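Local coordinates for protein sugar phosphate isomerase/epimerase (Parabacteroides distasonis, PDB 3OBE) that probably acts as a sugar phosphate isomerase or epimerase built on a xylose isomerase-like TIM barrel, at residues A[22-28]-A[50-56]; A[240-246]-A[271-277]. One frame throughout, in Å; residues are numbered along the deposited sequence.

Interaction 1: residues A[22-28]-A[50-56]; sequences KMGLQTY and YTDLEIF. With EOH (ethanol), chain G.
Gln26 reaches across to Glu54 and Phe56 from strand 24-26, which runs parallel to strand 52-55. Its CB lies 3.8 Å from Glu54 OE1 and CG stays near it; a bend about CB-CG (chi2 52°) carries CD to 3.3 Å from Glu54 O. At the tip NE2 gives two hydrogen bonds: one to Glu54 OE1 at 3.1 Å, on the anti side of the carboxylate, and a straighter one to Ile55 O, met from above the carbonyl plane. Gln26 OE1 accepts the N-H of Tyr28 on an in-plane lone pair at 2.8 Å, fixing the amide's rotation, and lies 3.5 Å from Phe56 CD1. A leucine in its place would probably leave Tyr28 N and Ile55 O without these mates and Glu54 held less firmly. Tyr28 turns its ring edge onto the face of Phe56, centroids 5.1 Å apart, with an ethanol over the opposite face. At the other end CE of Met23, a selenomethionine, sits 3.6 Å from the Tyr50 ring centroid, Leu25 CB over the other face. Helices 38-48 and 287-300 cover the side bearing Leu25 and Tyr50. Glu54 also hydrogen-bonds Ser94 and, through OE1, His244 NE2; strands 91-95 and 273-276 flank the pair.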
ATOM      1  N   LYS A  22      -5.061 -11.318  10.932  1.00 20.89           N
ATOM      2  CA  LYS A  22      -4.335 -10.075  10.758  1.00 21.03           C
ATOM      3  C   LYS A  22      -4.853  -9.435   9.472  1.00 19.46           C
ATOM      4  O   LYS A  22      -4.965 -10.077   8.406  1.00 18.51           O
ATOM      5  CB  LYS A  22      -2.816 -10.298  10.721  1.00 22.19           C
ATOM      6  CG  LYS A  22      -2.223 -10.971  11.958  1.00 28.33           C
ATOM      7  CD  LYS A  22      -2.292 -10.099  13.242  1.00 34.21           C
ATOM      8  CE  LYS A  22      -1.962 -10.896  14.534  1.00 39.69           C
ATOM      9  NZ  LYS A  22      -3.186 -11.481  15.267  1.00 41.46           N
HETATM   10  N   MSE A  23      -5.216  -8.185   9.583  1.00 16.93           N
HETATM   11  CA  MSE A  23      -5.918  -7.514   8.504  1.00 16.80           C
HETATM   12  C   MSE A  23      -5.659  -6.016   8.569  1.00 14.90           C
HETATM   13  O   MSE A  23      -5.884  -5.370   9.596  1.00 14.53           O
HETATM   14  CB  MSE A  23      -7.432  -7.797   8.605  1.00 17.48           C
HETATM   15  CG  MSE A  23      -8.235  -7.039   7.646  1.00 21.10           C
HETATM   16 SE   MSE A  23     -10.104  -7.674   7.914  0.75 26.42          SE
HETATM   17  CE  MSE A  23     -10.482  -6.777   9.380  1.00 20.12           C
ATOM     18  N   GLY A  24      -5.173  -5.453   7.464  1.00 14.66           N
ATOM     19  CA  GLY A  24      -4.905  -4.032   7.432  1.00 13.57           C
ATOM     20  C   GLY A  24      -5.907  -3.185   6.679  1.00 12.89           C
ATOM     21  O   GLY A  24      -6.694  -3.679   5.843  1.00 13.02           O
ATOM     22  N   LEU A  25      -5.836  -1.893   6.966  1.00 12.49           N
ATOM     23  CA  LEU A  25      -6.669  -0.886   6.297  1.00 12.53           C
ATOM     24  C   LEU A  25      -5.821   0.308   5.958  1.00 12.76           C
ATOM     25  O   LEU A  25      -5.121   0.837   6.841  1.00 13.55           O
ATOM     26  CB  LEU A  25      -7.807  -0.395   7.243  1.00 13.15           C
ATOM     27  CG  LEU A  25      -8.715   0.703   6.648  1.00 13.13           C
ATOM     28  CD1 LEU A  25      -9.566   0.172   5.500  1.00 13.23           C
ATOM     29  CD2 LEU A  25      -9.632   1.321   7.693  1.00 14.77           C
ATOM     30  N   GLN A  26      -5.931   0.791   4.717  1.00 11.74           N
ATOM     31  CA  GLN A  26      -5.404   2.107   4.356  1.00 11.99           C
ATOM     32  C   GLN A  26      -6.397   3.169   4.802  1.00 12.38           C
ATOM     33  O   GLN A  26      -7.529   3.216   4.352  1.00 13.26           O
ATOM     34  CB  GLN A  26      -5.112   2.177   2.858  1.00 11.72           C
ATOM     35  CG  GLN A  26      -4.916   3.578   2.255  1.00 11.84           C
ATOM     36  CD  GLN A  26      -3.883   4.436   2.982  1.00 13.19           C
ATOM     37  OE1 GLN A  26      -4.242   5.416   3.622  1.00 12.60           O
ATOM     38  NE2 GLN A  26      -2.598   4.055   2.903  1.00 11.95           N
ATOM     39  N   THR A  27      -5.994   4.012   5.746  1.00 14.29           N
ATOM     40  CA  THR A  27      -6.919   4.877   6.398  1.00 13.64           C
ATOM     41  C   THR A  27      -7.466   6.051   5.552  1.00 12.91           C
ATOM     42  O   THR A  27      -8.475   6.712   5.927  1.00 13.98           O
ATOM     43  CB  THR A  27      -6.285   5.479   7.677  1.00 15.53           C
ATOM     44  OG1 THR A  27      -5.139   6.243   7.323  1.00 15.31           O
ATOM     45  CG2 THR A  27      -5.955   4.347   8.731  1.00 16.22           C
ATOM     46  N   TYR A  28      -6.816   6.297   4.422  1.00 13.89           N
ATOM     47  CA  TYR A  28      -7.340   7.218   3.448  1.00 14.40           C
ATOM     48  C   TYR A  28      -8.769   6.808   3.020  1.00 14.73           C
ATOM     49  O   TYR A  28      -9.576   7.668   2.677  1.00 14.58           O
ATOM     50  CB  TYR A  28      -6.422   7.271   2.255  1.00 15.05           C
ATOM     51  CG  TYR A  28      -6.766   8.365   1.268  1.00 14.98           C
ATOM     52  CD1 TYR A  28      -6.565   9.699   1.581  1.00 21.40           C
ATOM     53  CD2 TYR A  28      -7.331   8.033   0.027  1.00 18.07           C
ATOM     54  CE1 TYR A  28      -6.879  10.700   0.667  1.00 24.20           C
ATOM     55  CE2 TYR A  28      -7.653   9.027  -0.883  1.00 23.39           C
ATOM     56  CZ  TYR A  28      -7.435  10.334  -0.553  1.00 25.93           C
ATOM     57  OH  TYR A  28      -7.740  11.308  -1.473  1.00 31.18           O
ATOM     58  N   TYR A  50      -9.913  -5.217  12.210  1.00 17.77           N
ATOM     59  CA  TYR A  50      -8.657  -4.669  11.728  1.00 15.92           C
ATOM     60  C   TYR A  50      -7.605  -4.705  12.812  1.00 16.41           C
ATOM     61  O   TYR A  50      -7.884  -4.415  13.978  1.00 16.30           O
ATOM     62  CB  TYR A  50      -8.815  -3.242  11.152  1.00 15.70           C
ATOM     63  CG  TYR A  50      -9.645  -3.229   9.881  1.00 14.26           C
ATOM     64  CD1 TYR A  50      -9.083  -3.614   8.628  1.00 14.19           C
ATOM     65  CD2 TYR A  50     -10.995  -2.866   9.910  1.00 15.28           C
ATOM     66  CE1 TYR A  50      -9.818  -3.624   7.487  1.00 13.46           C
ATOM     67  CE2 TYR A  50     -11.752  -2.879   8.741  1.00 16.29           C
ATOM     68  CZ  TYR A  50     -11.166  -3.263   7.534  1.00 14.85           C
ATOM     69  OH  TYR A  50     -11.891  -3.322   6.371  1.00 14.50           O
ATOM     70  N   THR A  51      -6.393  -5.082  12.419  1.00 16.52           N
ATOM     71  CA  THR A  51      -5.230  -5.166  13.306  1.00 16.97           C
ATOM     72  C   THR A  51      -4.133  -4.127  12.936  1.00 17.16           C
ATOM     73  O   THR A  51      -3.358  -3.703  13.806  1.00 16.45           O
ATOM     74  CB  THR A  51      -4.587  -6.591  13.294  1.00 17.51           C
ATOM     75  OG1 THR A  51      -4.216  -6.902  11.953  1.00 16.87           O
ATOM     76  CG2 THR A  51      -5.581  -7.638  13.858  1.00 18.93           C
ATOM     77  N   ASP A  52      -4.099  -3.712  11.678  1.00 16.45           N
ATOM     78  CA  ASP A  52      -3.016  -2.965  11.126  1.00 16.36           C
ATOM     79  C   ASP A  52      -3.541  -1.788  10.308  1.00 15.02           C
ATOM     80  O   ASP A  52      -4.560  -1.916   9.652  1.00 15.46           O
ATOM     81  CB  ASP A  52      -2.224  -3.861  10.197  1.00 15.36           C
ATOM     82  CG  ASP A  52      -1.317  -4.787  10.942  1.00 19.15           C
ATOM     83  OD1 ASP A  52      -1.818  -5.761  11.569  1.00 19.35           O
ATOM     84  OD2 ASP A  52      -0.091  -4.504  10.947  1.00 20.29           O
ATOM     85  N   LEU A  53      -2.825  -0.681  10.364  1.00 14.92           N
ATOM     86  CA  LEU A  53      -3.119   0.497   9.547  1.00 13.97           C
ATOM     87  C   LEU A  53      -1.969   0.833   8.636  1.00 13.79           C
ATOM     88  O   LEU A  53      -0.800   0.772   9.036  1.00 14.34           O
ATOM     89  CB  LEU A  53      -3.397   1.699  10.446  1.00 14.28           C
ATOM     90  CG  LEU A  53      -4.557   1.566  11.451  1.00 15.46           C
ATOM     91  CD1 LEU A  53      -4.757   2.900  12.267  1.00 16.35           C
ATOM     92  CD2 LEU A  53      -5.874   1.131  10.802  1.00 18.66           C
ATOM     93  N   GLU A  54      -2.333   1.270   7.434  1.00 13.77           N
ATOM     94  CA  GLU A  54      -1.402   1.946   6.537  1.00 13.04           C
ATOM     95  C   GLU A  54      -1.895   3.372   6.402  1.00 12.56           C
ATOM     96  O   GLU A  54      -3.064   3.606   6.058  1.00 12.71           O
ATOM     97  CB  GLU A  54      -1.325   1.237   5.170  1.00 11.98           C
ATOM     98  CG  GLU A  54      -0.374   1.898   4.175  1.00 11.21           C
ATOM     99  CD  GLU A  54      -0.396   1.159   2.868  1.00 12.37           C
ATOM    100  OE1 GLU A  54      -1.432   1.288   2.188  1.00 13.31           O
ATOM    101  OE2 GLU A  54       0.616   0.454   2.539  1.00 12.48           O
ATOM    102  N   ILE A  55      -1.056   4.319   6.812  1.00 12.90           N
ATOM    103  CA  ILE A  55      -1.487   5.716   6.886  1.00 13.35           C
ATOM    104  C   ILE A  55      -1.036   6.499   5.633  1.00 14.03           C
ATOM    105  O   ILE A  55      -0.600   5.909   4.638  1.00 13.93           O
ATOM    106  CB  ILE A  55      -1.044   6.358   8.230  1.00 14.12           C
ATOM    107  CG1 ILE A  55       0.467   6.392   8.349  1.00 14.32           C
ATOM    108  CG2 ILE A  55      -1.742   5.584   9.422  1.00 13.69           C
ATOM    109  CD1 ILE A  55       0.955   7.294   9.451  1.00 19.65           C
ATOM    110  N   PHE A  56      -1.211   7.808   5.700  1.00 14.47           N
ATOM    111  CA  PHE A  56      -0.937   8.719   4.623  1.00 14.34           C
ATOM    112  C   PHE A  56      -0.681  10.081   5.256  1.00 16.85           C
ATOM    113  O   PHE A  56      -0.909  10.281   6.429  1.00 17.55           O
ATOM    114  CB  PHE A  56      -2.116   8.744   3.636  1.00 14.84           C
ATOM    115  CG  PHE A  56      -3.348   9.370   4.195  1.00 15.58           C
ATOM    116  CD1 PHE A  56      -4.217   8.651   4.975  1.00 17.30           C
ATOM    117  CD2 PHE A  56      -3.620  10.722   3.959  1.00 20.06           C
ATOM    118  CE1 PHE A  56      -5.378   9.252   5.499  1.00 16.94           C
ATOM    119  CE2 PHE A  56      -4.770  11.323   4.491  1.00 19.96           C
ATOM    120  CZ  PHE A  56      -5.627  10.586   5.258  1.00 19.50           C
TER
HETATM  121  C1  EOH G 406      -3.046  11.301   8.135  1.00 31.32           C
HETATM  122  C2  EOH G 406      -4.417  11.624   8.654  1.00 31.50           C
HETATM  123  O   EOH G 406      -2.458  10.179   8.742  1.00 29.75           O

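Interaction 2: residues A[240-246]-A[271-277]; sequences FKLLHIK and ILGYYVE. With EOH (ethanol), chain D.
Lys241 O takes the N-H of Leu272 at 2.7 Å, the shortest of five backbone bonds that join residues 240-246 to 271-277, which carry the parallel strands 240-245 and 273-276. Leu272 CB packs against the same oxygen. The ladder continues from Leu243 N to Gly273 O and from Tyr275 N to Leu243 O, then from Ile245 N to Tyr275 O at 2.8 Å and from Glu277 N to Ile245 O. Tyr274 N points elsewhere, to the oxygen of an ethanol, probably from the crystallisation liquor, at 3.0 Å and nearly straight (171°). A side-chain carbon on Gly273 would clash with C2 of this ethanol.

On one side of the sheet Leu242 CD2 leans on Tyr275 CE2 at 4.1 Å, and the Tyr275 hydroxyl bonds Ser93. His244 lies on this side too: its CD2 rests near Tyr275 CB, while Glu277 OE1 meets the imidazole at its edge, in the ring plane, 3.0 Å from His244 CE1. The carboxylate is turned 63° from the ring, and His244 NE2 has its hydrogen-bond partner in Glu54 OE1.

On the other side Leu243 CD1 touches Ile271 CD1 at 4.2 Å. With CG1 anti to its own carbonyl carbon (chi1 -66°), Ile245 brings that atom to the Tyr274 ring, 3.7 Å from Tyr274 CD1. Lys246 NZ forms a salt bridge with Glu279. Helix 259-269 joins the strands as a beta-alpha-beta unit and covers Leu243 and Ile245, its Phe263 meeting Tyr274 edge-to-face; strands 213-218 and 24-26 flank the pair.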
ATOM      1  N   PHE A 240       6.347  -9.158  -4.617  1.00 16.48           N
ATOM      2  CA  PHE A 240       5.081  -8.663  -4.128  1.00 15.98           C
ATOM      3  C   PHE A 240       4.916  -9.070  -2.687  1.00 17.16           C
ATOM      4  O   PHE A 240       4.434 -10.169  -2.400  1.00 20.17           O
ATOM      5  CB  PHE A 240       3.976  -9.200  -5.049  1.00 15.79           C
ATOM      6  CG  PHE A 240       4.005  -8.602  -6.405  1.00 17.77           C
ATOM      7  CD1 PHE A 240       3.869  -7.234  -6.555  1.00 15.27           C
ATOM      8  CD2 PHE A 240       4.177  -9.369  -7.558  1.00 18.83           C
ATOM      9  CE1 PHE A 240       3.894  -6.645  -7.816  1.00 15.72           C
ATOM     10  CE2 PHE A 240       4.218  -8.761  -8.789  1.00 15.65           C
ATOM     11  CZ  PHE A 240       4.056  -7.430  -8.916  1.00 15.84           C
ATOM     12  N   LYS A 241       5.354  -8.206  -1.769  0.50 16.40           N
ATOM     13  CA  LYS A 241       5.377  -8.539  -0.352  0.50 16.00           C
ATOM     14  C   LYS A 241       4.121  -8.051   0.400  0.50 15.59           C
ATOM     15  O   LYS A 241       3.836  -8.546   1.494  0.50 16.20           O
ATOM     16  CB  LYS A 241       6.652  -7.989   0.340  0.50 15.95           C
ATOM     17  CG  LYS A 241       7.959  -8.684  -0.119  0.50 17.09           C
ATOM     18  CD  LYS A 241       9.155  -8.270   0.743  0.50 17.72           C
ATOM     19  CE  LYS A 241      10.467  -8.944   0.331  0.50 20.52           C
ATOM     20  NZ  LYS A 241      11.638  -8.333   1.005  0.50 20.24           N
ATOM     21  N   LEU A 242       3.412  -7.098  -0.185  1.00 13.56           N
ATOM     22  CA  LEU A 242       2.129  -6.607   0.321  1.00 13.84           C
ATOM     23  C   LEU A 242       1.111  -6.643  -0.812  1.00 13.20           C
ATOM     24  O   LEU A 242       1.444  -6.534  -2.010  1.00 13.56           O
ATOM     25  CB  LEU A 242       2.248  -5.166   0.839  1.00 13.67           C
ATOM     26  CG  LEU A 242       3.195  -4.854   1.972  1.00 13.61           C
ATOM     27  CD1 LEU A 242       3.307  -3.332   2.161  1.00 16.35           C
ATOM     28  CD2 LEU A 242       2.769  -5.568   3.249  1.00 13.56           C
ATOM     29  N   LEU A 243      -0.170  -6.733  -0.448  1.00 13.84           N
ATOM     30  CA  LEU A 243      -1.229  -6.414  -1.370  1.00 14.31           C
ATOM     31  C   LEU A 243      -2.012  -5.222  -0.855  1.00 14.31           C
ATOM     32  O   LEU A 243      -2.144  -5.028   0.374  1.00 13.73           O
ATOM     33  CB  LEU A 243      -2.230  -7.552  -1.523  1.00 15.08           C
ATOM     34  CG  LEU A 243      -1.681  -8.940  -1.921  1.00 15.56           C
ATOM     35  CD1 LEU A 243      -2.783 -10.044  -1.949  1.00 16.93           C
ATOM     36  CD2 LEU A 243      -0.905  -8.847  -3.248  1.00 15.90           C
ATOM     37  N   HIS A 244      -2.605  -4.499  -1.801  1.00 12.66           N
ATOM     38  CA  HIS A 244      -3.823  -3.754  -1.521  1.00 13.07           C
ATOM     39  C   HIS A 244      -5.005  -4.592  -1.966  1.00 13.21           C
ATOM     40  O   HIS A 244      -5.020  -5.110  -3.104  1.00 13.85           O
ATOM     41  CB  HIS A 244      -3.857  -2.410  -2.212  1.00 12.53           C
ATOM     42  CG  HIS A 244      -3.485  -1.292  -1.303  1.00 12.67           C
ATOM     43  ND1 HIS A 244      -4.028  -0.030  -1.393  1.00 13.00           N
ATOM     44  CD2 HIS A 244      -2.587  -1.244  -0.290  1.00 12.26           C
ATOM     45  CE1 HIS A 244      -3.500   0.749  -0.468  1.00 12.00           C
ATOM     46  NE2 HIS A 244      -2.601   0.050   0.207  1.00 12.90           N
ATOM     47  N   ILE A 245      -5.962  -4.749  -1.054  1.00 12.90           N
ATOM     48  CA  ILE A 245      -7.197  -5.464  -1.309  1.00 13.15           C
ATOM     49  C   ILE A 245      -8.280  -4.412  -1.499  1.00 14.41           C
ATOM     50  O   ILE A 245      -8.627  -3.660  -0.561  1.00 14.84           O
ATOM     51  CB  ILE A 245      -7.535  -6.473  -0.168  1.00 13.55           C
ATOM     52  CG1 ILE A 245      -6.475  -7.595  -0.130  1.00 13.77           C
ATOM     53  CG2 ILE A 245      -8.978  -7.023  -0.287  1.00 14.16           C
ATOM     54  CD1 ILE A 245      -6.491  -8.520  -1.412  1.00 13.23           C
ATOM     55  N   LYS A 246      -8.747  -4.334  -2.743  1.00 13.57           N
ATOM     56  CA  LYS A 246      -9.667  -3.328  -3.210  1.00 13.17           C
ATOM     57  C   LYS A 246     -10.639  -3.981  -4.189  1.00 13.08           C
ATOM     58  O   LYS A 246     -10.307  -4.972  -4.852  1.00 13.12           O
ATOM     59  CB  LYS A 246      -8.924  -2.154  -3.873  1.00 14.23           C
ATOM     60  CG  LYS A 246      -9.922  -1.026  -4.285  1.00 14.31           C
ATOM     61  CD  LYS A 246      -9.272   0.156  -4.850  1.00 18.10           C
ATOM     62  CE  LYS A 246     -10.298   1.202  -5.205  1.00 17.78           C
ATOM     63  NZ  LYS A 246     -11.473   0.682  -5.991  1.00 17.92           N
ATOM     64  N   ILE A 271       3.221 -13.542   1.094  1.00 19.93           N
ATOM     65  CA  ILE A 271       3.045 -12.101   1.349  1.00 19.25           C
ATOM     66  C   ILE A 271       3.150 -11.840   2.845  1.00 18.52           C
ATOM     67  O   ILE A 271       2.794 -12.705   3.658  1.00 18.74           O
ATOM     68  CB  ILE A 271       1.692 -11.528   0.807  1.00 19.86           C
ATOM     69  CG1 ILE A 271       0.503 -12.143   1.558  1.00 20.17           C
ATOM     70  CG2 ILE A 271       1.587 -11.706  -0.731  1.00 19.96           C
ATOM     71  CD1 ILE A 271      -0.798 -11.282   1.499  1.00 22.67           C
ATOM     72  N   LEU A 272       3.628 -10.657   3.200  1.00 17.89           N
ATOM     73  CA  LEU A 272       3.754 -10.251   4.582  1.00 18.09           C
ATOM     74  C   LEU A 272       2.454  -9.711   5.200  1.00 18.10           C
ATOM     75  O   LEU A 272       2.225  -9.792   6.428  1.00 18.86           O
ATOM     76  CB  LEU A 272       4.842  -9.201   4.711  1.00 18.99           C
ATOM     77  CG  LEU A 272       6.236  -9.680   4.271  1.00 21.03           C
ATOM     78  CD1 LEU A 272       7.245  -8.508   4.354  1.00 24.27           C
ATOM     79  CD2 LEU A 272       6.752 -10.947   5.010  1.00 25.79           C
ATOM     80  N   GLY A 273       1.596  -9.210   4.348  1.00 16.37           N
ATOM     81  CA  GLY A 273       0.314  -8.692   4.779  1.00 17.30           C
ATOM     82  C   GLY A 273      -0.375  -7.934   3.684  1.00 14.94           C
ATOM     83  O   GLY A 273       0.084  -7.879   2.513  1.00 14.63           O
ATOM     84  N   TYR A 274      -1.535  -7.404   4.046  1.00 15.13           N
ATOM     85  CA  TYR A 274      -2.336  -6.650   3.121  1.00 14.93           C
ATOM     86  C   TYR A 274      -3.132  -5.524   3.769  1.00 14.71           C
ATOM     87  O   TYR A 274      -3.450  -5.560   4.970  1.00 15.81           O
ATOM     88  CB  TYR A 274      -3.304  -7.571   2.372  1.00 14.28           C
ATOM     89  CG  TYR A 274      -4.408  -8.151   3.243  1.00 13.06           C
ATOM     90  CD1 TYR A 274      -5.608  -7.493   3.426  1.00 15.53           C
ATOM     91  CD2 TYR A 274      -4.233  -9.386   3.872  1.00 15.04           C
ATOM     92  CE1 TYR A 274      -6.610  -8.036   4.218  1.00 16.76           C
ATOM     93  CE2 TYR A 274      -5.215  -9.902   4.704  1.00 15.45           C
ATOM     94  CZ  TYR A 274      -6.392  -9.243   4.844  1.00 16.10           C
ATOM     95  OH  TYR A 274      -7.359  -9.838   5.634  1.00 19.94           O
ATOM     96  N   TYR A 275      -3.454  -4.533   2.964  1.00 13.27           N
ATOM     97  CA  TYR A 275      -4.284  -3.434   3.403  1.00 13.61           C
ATOM     98  C   TYR A 275      -5.464  -3.280   2.479  1.00 13.91           C
ATOM     99  O   TYR A 275      -5.317  -3.220   1.242  1.00 13.81           O
ATOM    100  CB  TYR A 275      -3.479  -2.127   3.458  1.00 13.39           C
ATOM    101  CG  TYR A 275      -2.299  -2.274   4.364  1.00 13.25           C
ATOM    102  CD1 TYR A 275      -2.398  -2.041   5.726  1.00 13.32           C
ATOM    103  CD2 TYR A 275      -1.052  -2.663   3.854  1.00 14.39           C
ATOM    104  CE1 TYR A 275      -1.279  -2.218   6.576  1.00 15.06           C
ATOM    105  CE2 TYR A 275       0.029  -2.875   4.677  1.00 15.50           C
ATOM    106  CZ  TYR A 275      -0.078  -2.625   6.034  1.00 14.66           C
ATOM    107  OH  TYR A 275       1.022  -2.846   6.846  1.00 15.91           O
ATOM    108  N   VAL A 276      -6.645  -3.216   3.103  1.00 12.21           N
ATOM    109  CA  VAL A 276      -7.877  -2.876   2.428  1.00 12.69           C
ATOM    110  C   VAL A 276      -7.932  -1.389   2.071  1.00 12.32           C
ATOM    111  O   VAL A 276      -7.546  -0.525   2.880  1.00 13.20           O
ATOM    112  CB  VAL A 276      -9.088  -3.237   3.343  1.00 13.25           C
ATOM    113  CG1 VAL A 276     -10.392  -2.754   2.773  1.00 14.53           C
ATOM    114  CG2 VAL A 276      -9.133  -4.763   3.600  1.00 13.55           C
ATOM    115  N   GLU A 277      -8.467  -1.092   0.899  1.00 12.24           N
ATOM    116  CA  GLU A 277      -8.796   0.281   0.540  1.00 12.89           C
ATOM    117  C   GLU A 277     -10.138   0.334  -0.155  1.00 12.77           C
ATOM    118  O   GLU A 277     -10.465  -0.545  -0.955  1.00 13.88           O
ATOM    119  CB  GLU A 277      -7.729   0.919  -0.335  1.00 13.13           C
ATOM    120  CG  GLU A 277      -8.018   2.431  -0.584  1.00 13.85           C
ATOM    121  CD  GLU A 277      -6.816   3.273  -0.975  1.00 16.68           C
ATOM    122  OE1 GLU A 277      -5.695   2.745  -1.044  1.00 15.35           O
ATOM    123  OE2 GLU A 277      -7.041   4.490  -1.188  1.00 15.55           O
TER
HETATM  124  C1  EOH D 402      -1.848  -6.872   7.900  1.00 24.63           C
HETATM  125  C2  EOH D 402      -0.863  -5.794   7.469  1.00 24.61           C
HETATM  126  O   EOH D 402      -2.217  -7.849   6.930  1.00 26.61           O

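Interactions 1 and 2 come one after the other along the chain, yet their centres are only 10 Å apart, because strand 24-26 lies beside strand 273-276 in the parallel sheet. The four strands follow the order 52-55, 24-26, 273-276, 240-245, so the first and last strands of the TIM barrel meet here and close it. The seam is bonded from Gln26 N to Val276 O at 2.8 Å and packed by Leu25 CD1 against the same oxygen. Across the interior, the bond between Glu54 and His244 ties the two contacts into one polar cluster, consistent with a substrate pocket in the barrel.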